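Local coordinates for DotU family type IV/VI secretion system protein (Acinetobacter baumannii, PDB 6Y4R), which is the cytoplasmic domain of TssL, a component of the type VI secretion system that probably belongs to its membrane-anchored complex, at residues I5-D10 / Q43-L48; L17-Y22 / D67-T72; L48-D53 / R118-E123. All blocks are in the same frame, centred on the assembly; numbering follows the deposited sequence.

Contact 1 (I5-D10 / Q43-L48)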
loop_
_atom_site.group_PDB
_atom_site.type_symbol
_atom_site.label_atom_id
_atom_site.label_comp_id
_atom_site.label_asym_id
_atom_site.label_seq_id
_atom_site.Cartn_x
_atom_site.Cartn_y
_atom_site.Cartn_z
ATOM N N ILE A 5 -4.365 4.093 9.169
ATOM C CA ILE A 5 -5.253 4.155 8.011
ATOM C C ILE A 5 -5.781 5.573 7.821
ATOM O O ILE A 5 -5.922 6.045 6.689
ATOM C CB ILE A 5 -6.402 3.136 8.173
ATOM C CG1 ILE A 5 -5.913 1.713 7.956
ATOM C CG2 ILE A 5 -7.527 3.405 7.199
ATOM C CD1 ILE A 5 -5.521 1.495 6.514
ATOM N N ASP A 6 -6.079 6.277 8.925
ATOM C CA ASP A 6 -6.594 7.645 8.847
ATOM C C ASP A 6 -5.527 8.660 8.419
ATOM O O ASP A 6 -5.860 9.656 7.756
ATOM C CB ASP A 6 -7.228 8.061 10.183
ATOM C CG ASP A 6 -8.392 7.150 10.608
ATOM O OD1 ASP A 6 -9.184 6.733 9.730
ATOM O OD2 ASP A 6 -8.550 6.902 11.824
ATOM N N LEU A 7 -4.252 8.432 8.767
ATOM C CA LEU A 7 -3.202 9.343 8.309
ATOM C C LEU A 7 -2.913 9.169 6.822
ATOM O O LEU A 7 -2.555 10.140 6.144
ATOM C CB LEU A 7 -1.916 9.128 9.109
ATOM C CG LEU A 7 -1.927 9.341 10.616
ATOM C CD1 LEU A 7 -0.593 8.898 11.180
ATOM C CD2 LEU A 7 -2.159 10.817 10.931
ATOM N N LEU A 8 -3.122 7.964 6.293
ATOM C CA LEU A 8 -3.010 7.663 4.870
ATOM C C LEU A 8 -4.316 7.900 4.121
ATOM O O LEU A 8 -4.431 7.503 2.949
ATOM C CB LEU A 8 -2.574 6.207 4.691
ATOM C CG LEU A 8 -1.176 5.807 5.102
ATOM C CD1 LEU A 8 -1.129 4.289 5.119
ATOM C CD2 LEU A 8 -0.188 6.381 4.097
ATOM N N HIS A 9 -5.290 8.554 4.767
ATOM C CA HIS A 9 -6.598 8.769 4.145
ATOM C C HIS A 9 -6.468 9.541 2.835
ATOM O O HIS A 9 -7.157 9.230 1.856
ATOM C CB HIS A 9 -7.508 9.529 5.124
ATOM C CG HIS A 9 -8.847 9.901 4.585
ATOM N ND1 HIS A 9 -9.291 11.200 4.551
ATOM C CD2 HIS A 9 -9.875 9.150 4.118
ATOM C CE1 HIS A 9 -10.524 11.240 4.056
ATOM N NE2 HIS A 9 -10.905 10.007 3.777
ATOM N N ASP A 10 -5.587 10.550 2.793
ATOM C CA ASP A 10 -5.410 11.319 1.558
ATOM C C ASP A 10 -4.732 10.491 0.466
ATOM O O ASP A 10 -5.088 10.605 -0.713
ATOM C CB ASP A 10 -4.598 12.587 1.830
ATOM C CG ASP A 10 -5.403 13.679 2.547
ATOM O OD1 ASP A 10 -6.656 13.578 2.629
ATOM O OD2 ASP A 10 -4.777 14.662 3.011
ATOM N N GLN A 43 5.961 12.576 9.090
ATOM C CA GLN A 43 5.976 13.655 10.079
ATOM C C GLN A 43 4.797 13.584 11.052
ATOM O O GLN A 43 4.970 13.789 12.259
ATOM C CB GLN A 43 5.991 15.008 9.356
ATOM C CG GLN A 43 5.169 16.105 10.017
ATOM C CD GLN A 43 4.887 17.265 9.084
ATOM O OE1 GLN A 43 5.007 17.147 7.858
ATOM N NE2 GLN A 43 4.507 18.395 9.671
ATOM N N GLN A 44 3.589 13.297 10.550
ATOM C CA GLN A 44 2.422 13.236 11.431
ATOM C C GLN A 44 2.410 11.961 12.259
ATOM O O GLN A 44 2.030 11.986 13.433
ATOM C CB GLN A 44 1.128 13.346 10.620
ATOM C CG GLN A 44 0.878 14.701 9.986
ATOM C CD GLN A 44 -0.511 14.787 9.389
ATOM O OE1 GLN A 44 -1.174 13.761 9.189
ATOM N NE2 GLN A 44 -0.978 16.011 9.133
ATOM N N ALA A 45 2.798 10.832 11.663
ATOM C CA ALA A 45 2.826 9.581 12.421
ATOM C C ALA A 45 3.945 9.584 13.456
ATOM O O ALA A 45 3.785 9.009 14.536
ATOM C CB ALA A 45 2.963 8.388 11.481
ATOM N N LYS A 46 5.088 10.224 13.142
ATOM C CA LYS A 46 6.164 10.347 14.113
ATOM C C LYS A 46 5.756 11.213 15.299
ATOM O O LYS A 46 6.055 10.843 16.442
ATOM C CB LYS A 46 7.434 10.909 13.476
ATOM C CG LYS A 46 7.983 10.162 12.273
ATOM C CD LYS A 46 9.474 10.491 12.123
ATOM C CE LYS A 46 9.729 12.021 12.181
ATOM N NZ LYS A 46 11.181 12.267 12.550
ATOM N N LYS A 47 4.998 12.298 15.077
ATOM C CA LYS A 47 4.572 13.154 16.189
ATOM C C LYS A 47 3.497 12.540 17.028
ATOM O O LYS A 47 3.304 12.972 18.168
ATOM C CB LYS A 47 3.809 14.397 15.777
ATOM C CG LYS A 47 4.328 15.740 15.635
ATOM C CD LYS A 47 3.908 16.266 14.393
ATOM C CE LYS A 47 4.023 17.663 14.687
ATOM N NZ LYS A 47 3.627 18.405 13.512
ATOM N N LEU A 48 2.733 11.633 16.450
ATOM C CA LEU A 48 1.748 10.902 17.219
ATOM C C LEU A 48 2.352 9.673 17.856
ATOM O O LEU A 48 1.629 8.898 18.483
ATOM C CB LEU A 48 0.536 10.540 16.357
ATOM C CG LEU A 48 -0.382 11.676 15.866
ATOM C CD1 LEU A 48 -1.502 11.137 14.958
ATOM C CD2 LEU A 48 -0.972 12.476 17.033
HETATM O O HOH W 1 -0.842 12.172 6.935
#
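Leu7 reaches out from helix 4-7 and sets its forked end against Gln44 and Ala45 in the last turn of helix 27-47 and against Leu48 just beyond its end. Its CB points toward that helix, and CG, lying anti to the carbonyl carbon (chi1 -61°), carries the two methyls on to different neighbours. CD1 lands on Ala45, 3.6 Å from Ala45 CB and 3.7 Å from Ala45 CA, so it rests on the backbone of the helix as well as on the methyl. The other branch, CD2, lies between Gln44 and Leu48: Leu7 CD2 is 3.6 Å from Gln44 OE1, a plain van der Waals touch, and 4.1 Å from Leu48 CD1.

In this all-helical domain of the DotU family the contact ties the N-terminal helices to the end of helix 27-47. Helix 4-7 is separated from helix 9-19 by a break at Leu8, which is also the N-cap residue of the second helix, and Leu7 stands right before that break. Ile2 and Phe41 add to the apolar surroundings of Leu7.

The polar link runs through a water. It donates one hydrogen to Leu7 O and the other to Gln44 OE1, each oxygen 2.8 Å from the water oxygen. Beyond CG the Gln44 chain is extended (chi2 -171°), which carries its amide oxygen across to this water while Gln44 CB stays 4.2 Å from Leu7 CD2.

Contact 2 (L17-Y22 / D67-T72)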
loop_
_atom_site.group_PDB
_atom_site.type_symbol
_atom_site.label_atom_id
_atom_site.label_comp_id
_atom_site.label_asym_id
_atom_site.label_seq_id
_atom_site.Cartn_x
_atom_site.Cartn_y
_atom_site.Cartn_z
ATOM N N LEU A 17 -8.964 6.447 -6.862
ATOM C CA LEU A 17 -9.290 7.111 -8.131
ATOM C C LEU A 17 -8.742 6.340 -9.322
ATOM O O LEU A 17 -9.417 6.205 -10.351
ATOM C CB LEU A 17 -8.741 8.538 -8.186
ATOM C CG LEU A 17 -9.358 9.638 -7.334
ATOM C CD1 LEU A 17 -8.496 10.898 -7.410
ATOM C CD2 LEU A 17 -10.812 9.922 -7.740
ATOM N N ILE A 18 -7.509 5.858 -9.217
ATOM C CA ILE A 18 -6.917 5.070 -10.297
ATOM C C ILE A 18 -7.667 3.762 -10.473
ATOM O O ILE A 18 -7.919 3.315 -11.604
ATOM C CB ILE A 18 -5.415 4.846 -10.046
ATOM C CG1 ILE A 18 -4.698 6.199 -9.999
ATOM C CG2 ILE A 18 -4.829 3.877 -11.063
ATOM C CD1 ILE A 18 -3.202 6.082 -9.953
ATOM N N ARG A 19 -8.063 3.142 -9.361
ATOM C CA ARG A 19 -8.871 1.939 -9.452
ATOM C C ARG A 19 -10.182 2.253 -10.139
ATOM O O ARG A 19 -10.710 1.428 -10.888
ATOM C CB ARG A 19 -9.121 1.397 -8.051
ATOM C CG ARG A 19 -7.940 0.672 -7.379
ATOM C CD ARG A 19 -8.477 -0.058 -6.158
ATOM N NE ARG A 19 -8.732 -1.478 -6.382
ATOM C CZ ARG A 19 -9.786 -2.112 -5.878
ATOM N NH1 ARG A 19 -10.681 -1.437 -5.154
ATOM N NH2 ARG A 19 -9.958 -3.409 -6.111
ATOM N N ASN A 20 -10.694 3.465 -9.923
ATOM C CA ASN A 20 -11.930 3.943 -10.520
ATOM C C ASN A 20 -11.714 4.627 -11.862
ATOM O O ASN A 20 -12.573 5.407 -12.304
ATOM C CB ASN A 20 -12.631 4.885 -9.551
ATOM C CG ASN A 20 -13.095 4.179 -8.301
ATOM O OD1 ASN A 20 -13.056 2.940 -8.220
ATOM N ND2 ASN A 20 -13.572 4.955 -7.326
ATOM N N GLN A 21 -10.579 4.371 -12.500
ATOM C CA GLN A 21 -10.306 4.694 -13.889
ATOM C C GLN A 21 -10.043 6.182 -14.090
ATOM O O GLN A 21 -10.015 6.646 -15.243
ATOM C CB GLN A 21 -11.437 4.206 -14.806
ATOM C CG GLN A 21 -11.490 2.682 -14.906
ATOM C CD GLN A 21 -10.088 2.066 -14.970
ATOM O OE1 GLN A 21 -9.458 2.033 -16.031
ATOM N NE2 GLN A 21 -9.613 1.540 -13.836
ATOM N N TYR A 22 -9.853 6.952 -13.017
ATOM C CA TYR A 22 -9.412 8.330 -13.171
ATOM C C TYR A 22 -7.945 8.338 -13.579
ATOM O O TYR A 22 -7.122 7.607 -13.016
ATOM C CB TYR A 22 -9.608 9.105 -11.865
ATOM C CG TYR A 22 -8.653 10.280 -11.667
ATOM C CD1 TYR A 22 -7.424 10.101 -11.032
ATOM C CD2 TYR A 22 -8.988 11.555 -12.093
ATOM C CE1 TYR A 22 -6.563 11.146 -10.843
ATOM C CE2 TYR A 22 -8.135 12.609 -11.914
ATOM C CZ TYR A 22 -6.924 12.406 -11.289
ATOM O OH TYR A 22 -6.064 13.479 -11.112
ATOM N N ASP A 67 2.221 1.166 -6.711
ATOM C CA ASP A 67 2.995 0.745 -7.874
ATOM C C ASP A 67 2.231 -0.277 -8.706
ATOM O O ASP A 67 2.160 -0.154 -9.937
ATOM C CB ASP A 67 4.346 0.136 -7.471
ATOM C CG ASP A 67 5.418 1.173 -7.077
ATOM O OD1 ASP A 67 5.216 2.396 -7.250
ATOM O OD2 ASP A 67 6.538 0.738 -6.711
ATOM N N GLU A 68 1.591 -1.257 -8.055
ATOM C CA GLU A 68 0.942 -2.325 -8.816
ATOM C C GLU A 68 -0.412 -1.911 -9.364
ATOM O O GLU A 68 -0.835 -2.417 -10.410
ATOM C CB GLU A 68 0.834 -3.597 -7.975
ATOM C CG GLU A 68 -0.195 -4.605 -8.496
ATOM C CD GLU A 68 -0.408 -5.816 -7.582
ATOM O OE1 GLU A 68 0.590 -6.492 -7.274
ATOM O OE2 GLU A 68 -1.557 -6.094 -7.163
ATOM N N THR A 69 -1.101 -1.001 -8.681
ATOM C CA THR A 69 -2.330 -0.443 -9.229
ATOM C C THR A 69 -2.054 0.213 -10.575
ATOM O O THR A 69 -2.813 0.036 -11.537
ATOM C CB THR A 69 -2.926 0.563 -8.244
ATOM O OG1 THR A 69 -3.250 -0.103 -7.020
ATOM C CG2 THR A 69 -4.160 1.202 -8.807
ATOM N N ILE A 70 -0.970 0.991 -10.647
ATOM C CA ILE A 70 -0.627 1.723 -11.862
ATOM C C ILE A 70 -0.124 0.780 -12.952
ATOM O O ILE A 70 -0.527 0.885 -14.114
ATOM C CB ILE A 70 0.405 2.815 -11.542
ATOM C CG1 ILE A 70 -0.277 3.967 -10.802
ATOM C CG2 ILE A 70 1.121 3.261 -12.825
ATOM C CD1 ILE A 70 0.662 4.989 -10.292
ATOM N N VAL A 71 0.787 -0.133 -12.608
ATOM C CA VAL A 71 1.409 -0.959 -13.638
ATOM C C VAL A 71 0.454 -2.018 -14.217
ATOM O O VAL A 71 0.632 -2.432 -15.369
ATOM C CB VAL A 71 2.724 -1.565 -13.075
ATOM C CG1 VAL A 71 2.473 -2.755 -12.096
ATOM C CG2 VAL A 71 3.663 -1.947 -14.200
ATOM N N THR A 72 -0.568 -2.458 -13.468
ATOM C CA THR A 72 -1.507 -3.481 -13.947
ATOM C C THR A 72 -2.576 -2.915 -14.882
ATOM O O THR A 72 -3.299 -3.686 -15.535
ATOM C CB THR A 72 -2.186 -4.209 -12.778
ATOM O OG1 THR A 72 -2.697 -3.261 -11.827
ATOM C CG2 THR A 72 -1.201 -5.146 -12.099
#
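A Schellman motif closes helix 9-19 where it packs against the C-terminal part of helix 52-71, two helices in contact in this all-helical domain, with helix 27-47 between them in the chain. Ile18, in the last turn of the helix and itself an acceptor in the motif, is the residue of its segment that touches both Thr69 and Ile70. Its CG2 meets the methyl of Thr69, with Ile18 CG2 3.6 Å from Thr69 CG2, while the longer branch passes to the next residue along, Ile18 CD1 lying 3.7 Å from Ile70 CG1. The branches divide the work because CG1 of Ile18 is anti to the carbonyl carbon (chi1 -61°) and CG2 is anti to the backbone nitrogen. Arg19 adds only its aliphatic part: Arg19 CG lies 4.1 Å from Thr69 CG2, the two side chains crossing at about a right angle.

The chain turns away just after these residues. Gln21 takes the positive phi (75°) of the C-prime position, Tyr22 N bonds to Leu17 O and Gln21 N to Ile18 O. The Gln21 side chain folds back as well, its NE2 donating to Arg19 O over 3.1 Å; the oxygen lies in the Gln21 amide plane, but the donor stands above the plane of the Arg19 carbonyl.

Thr69 has its two branches turned to different partners: OG1 bonds to Leu65 O, a turn back in its own helix, while CG2 lies against Ile18. With the hydroxyl satisfied within its own helix and three of the four touching residues buried, adhesion between these segments rests on van der Waals contact among methyl and methylene groups.

Contact 3 (L48-D53 / R118-E123)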
loop_
_atom_site.group_PDB
_atom_site.type_symbol
_atom_site.label_atom_id
_atom_site.label_comp_id
_atom_site.label_asym_id
_atom_site.label_seq_id
_atom_site.Cartn_x
_atom_site.Cartn_y
_atom_site.Cartn_z
ATOM N N LEU A 48 2.733 11.633 16.450
ATOM C CA LEU A 48 1.748 10.902 17.219
ATOM C C LEU A 48 2.352 9.673 17.856
ATOM O O LEU A 48 1.629 8.898 18.483
ATOM C CB LEU A 48 0.536 10.540 16.357
ATOM C CG LEU A 48 -0.382 11.676 15.866
ATOM C CD1 LEU A 48 -1.502 11.137 14.958
ATOM C CD2 LEU A 48 -0.972 12.476 17.033
ATOM N N GLN A 49 3.664 9.500 17.706
ATOM C CA GLN A 49 4.479 8.596 18.497
ATOM C C GLN A 49 4.309 7.147 18.054
ATOM O O GLN A 49 4.524 6.233 18.856
ATOM C CB GLN A 49 4.165 8.759 19.997
ATOM C CG GLN A 49 4.086 10.243 20.444
ATOM C CD GLN A 49 5.040 10.645 21.543
ATOM O OE1 GLN A 49 5.955 9.906 21.890
ATOM N NE2 GLN A 49 4.832 11.838 22.095
ATOM N N PHE A 50 3.915 6.902 16.800
ATOM C CA PHE A 50 3.957 5.543 16.283
ATOM C C PHE A 50 5.413 5.122 16.117
ATOM O O PHE A 50 6.279 5.935 15.788
ATOM C CB PHE A 50 3.248 5.418 14.933
ATOM C CG PHE A 50 1.754 5.624 14.971
ATOM C CD1 PHE A 50 0.896 4.534 15.026
ATOM C CD2 PHE A 50 1.208 6.895 14.918
ATOM C CE1 PHE A 50 -0.472 4.705 15.050
ATOM C CE2 PHE A 50 -0.163 7.079 14.937
ATOM C CZ PHE A 50 -1.001 5.979 15.004
ATOM N N SER A 51 5.670 3.830 16.313
ATOM C CA SER A 51 7.028 3.321 16.227
ATOM C C SER A 51 7.554 3.467 14.806
ATOM O O SER A 51 6.792 3.472 13.836
ATOM C CB SER A 51 7.081 1.857 16.665
ATOM O OG SER A 51 6.785 0.995 15.580
ATOM N N ALA A 52 8.886 3.570 14.699
ATOM C CA ALA A 52 9.544 3.718 13.403
ATOM C C ALA A 52 9.258 2.550 12.473
ATOM O O ALA A 52 9.229 2.736 11.251
ATOM C CB ALA A 52 11.052 3.879 13.591
ATOM N N ASP A 53 9.049 1.342 13.012
ATOM C CA ASP A 53 8.740 0.220 12.129
ATOM C C ASP A 53 7.318 0.306 11.589
ATOM O O ASP A 53 7.082 -0.022 10.418
ATOM C CB ASP A 53 8.954 -1.117 12.838
ATOM C CG ASP A 53 10.293 -1.204 13.525
ATOM O OD1 ASP A 53 11.266 -1.661 12.886
ATOM O OD2 ASP A 53 10.380 -0.829 14.712
ATOM N N ARG A 118 1.366 -4.632 17.013
ATOM C CA ARG A 118 1.570 -3.979 15.723
ATOM C C ARG A 118 0.294 -3.914 14.894
ATOM O O ARG A 118 0.353 -3.843 13.659
ATOM C CB ARG A 118 2.710 -4.636 14.947
ATOM C CG ARG A 118 3.977 -4.672 15.790
ATOM C CD ARG A 118 5.155 -3.991 15.170
ATOM N NE ARG A 118 5.708 -4.612 13.976
ATOM C CZ ARG A 118 6.018 -3.966 12.861
ATOM N NH1 ARG A 118 6.568 -4.640 11.874
ATOM N NH2 ARG A 118 5.763 -2.674 12.757
ATOM N N LEU A 119 -0.858 -3.834 15.581
ATOM C CA LEU A 119 -2.162 -3.880 14.925
ATOM C C LEU A 119 -2.427 -2.648 14.081
ATOM O O LEU A 119 -3.209 -2.719 13.126
ATOM C CB LEU A 119 -3.261 -4.050 15.971
ATOM C CG LEU A 119 -4.720 -3.741 15.618
ATOM C CD1 LEU A 119 -5.312 -4.800 14.736
ATOM C CD2 LEU A 119 -5.540 -3.628 16.904
ATOM N N ALA A 120 -1.821 -1.508 14.421
ATOM C CA ALA A 120 -1.966 -0.333 13.560
ATOM C C ALA A 120 -1.327 -0.588 12.201
ATOM O O ALA A 120 -1.911 -0.272 11.162
ATOM C CB ALA A 120 -1.370 0.914 14.219
ATOM N N ALA A 121 -0.125 -1.171 12.188
ATOM C CA ALA A 121 0.488 -1.538 10.915
ATOM C C ALA A 121 -0.337 -2.589 10.184
ATOM O O ALA A 121 -0.510 -2.512 8.962
ATOM C CB ALA A 121 1.907 -2.068 11.141
ATOM N N LEU A 122 -0.900 -3.550 10.919
ATOM C CA LEU A 122 -1.556 -4.672 10.251
ATOM C C LEU A 122 -2.882 -4.254 9.633
ATOM O O LEU A 122 -3.288 -4.821 8.615
ATOM C CB LEU A 122 -1.696 -5.857 11.220
ATOM C CG LEU A 122 -2.533 -7.087 10.862
ATOM C CD1 LEU A 122 -1.765 -7.938 9.865
ATOM C CD2 LEU A 122 -2.789 -7.884 12.109
ATOM N N GLU A 123 -3.541 -3.242 10.203
ATOM C CA GLU A 123 -4.749 -2.680 9.596
ATOM C C GLU A 123 -4.467 -2.056 8.228
ATOM O O GLU A 123 -5.326 -2.085 7.339
ATOM C CB GLU A 123 -5.336 -1.626 10.527
ATOM C CG GLU A 123 -6.396 -2.110 11.499
ATOM C CD GLU A 123 -6.511 -1.202 12.714
ATOM O OE1 GLU A 123 -5.680 -0.281 12.818
ATOM O OE2 GLU A 123 -7.487 -1.320 13.503
#
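Phe50 and Ala120 make the apolar half of this contact, Asp53 and Arg118 the half with charged side chains. The Phe50 ring presents its rim, not a face: Ala120 CB sits near the ring plane, 4.0 Å from Phe50 CE1. Three residues after Phe50, Asp53 meets the guanidinium of Arg118, which approaches obliquely, with Arg118 NH2 3.6 Å from Asp53 CB and 3.6 Å from Asp53 C. The carboxylate of Asp53 is not the group it grips, since Asp53 OD2 is 5.3 Å from Arg118 NH2; any attraction between those charges is probably weak and long-ranged.

What holds the arginine is the next shell. Its NH2 forms a salt bridge with Asp54 and its NH1 another with Asp57, both on helix 52-71, so the two terminal nitrogens have separate carboxylates. The chain gets there by bending at chi2 (-122°) and chi3 (-67°), for the CB of Arg118 does not itself point at the other segment. Two bonds of this kind probably fix how the guanidinium is turned.

On the other segment, Gln49, with positive phi (77°), ends helix 27-47 in a Schellman motif. Ser51 then starts helix 52-71 as its N-cap, Ser51 OG accepting from the backbone nitrogen of Asp54. Phe50 stands in the link between these two ends.

Arg118 occupies the N-cap position of helix 119-130, so the contact joins the starts of two helices. Leu4 of helix 4-7 touches both Phe50 and Ala120, while Leu119 and Leu122 of helix 119-130 pack on helix 143-159, and Leu122 also on helix 100-114.

Overall arrangement
Contacts 1 and 3 are neighbours, their centres 10 Å apart on the same side of the chain's centre. They share Leu48 and meet directly: Ala45 O and Phe50 N, 3.1 Å apart, probably form a hydrogen bond, and Ile5 CD1 packs 3.7 Å from Glu123 O. The N-terminal helix, the turn between helices 27-47 and 52-71, and the start of helix 119-130 thus come together in one region. Contact 2 touches neither: its centre is 22 Å from that of contact 1, nearest atoms about 8 Å, and 26 Å from that of contact 3, nearest atoms about 14 Å. It shares helix 9-19 with contact 1 and helix 52-71 with contact 3.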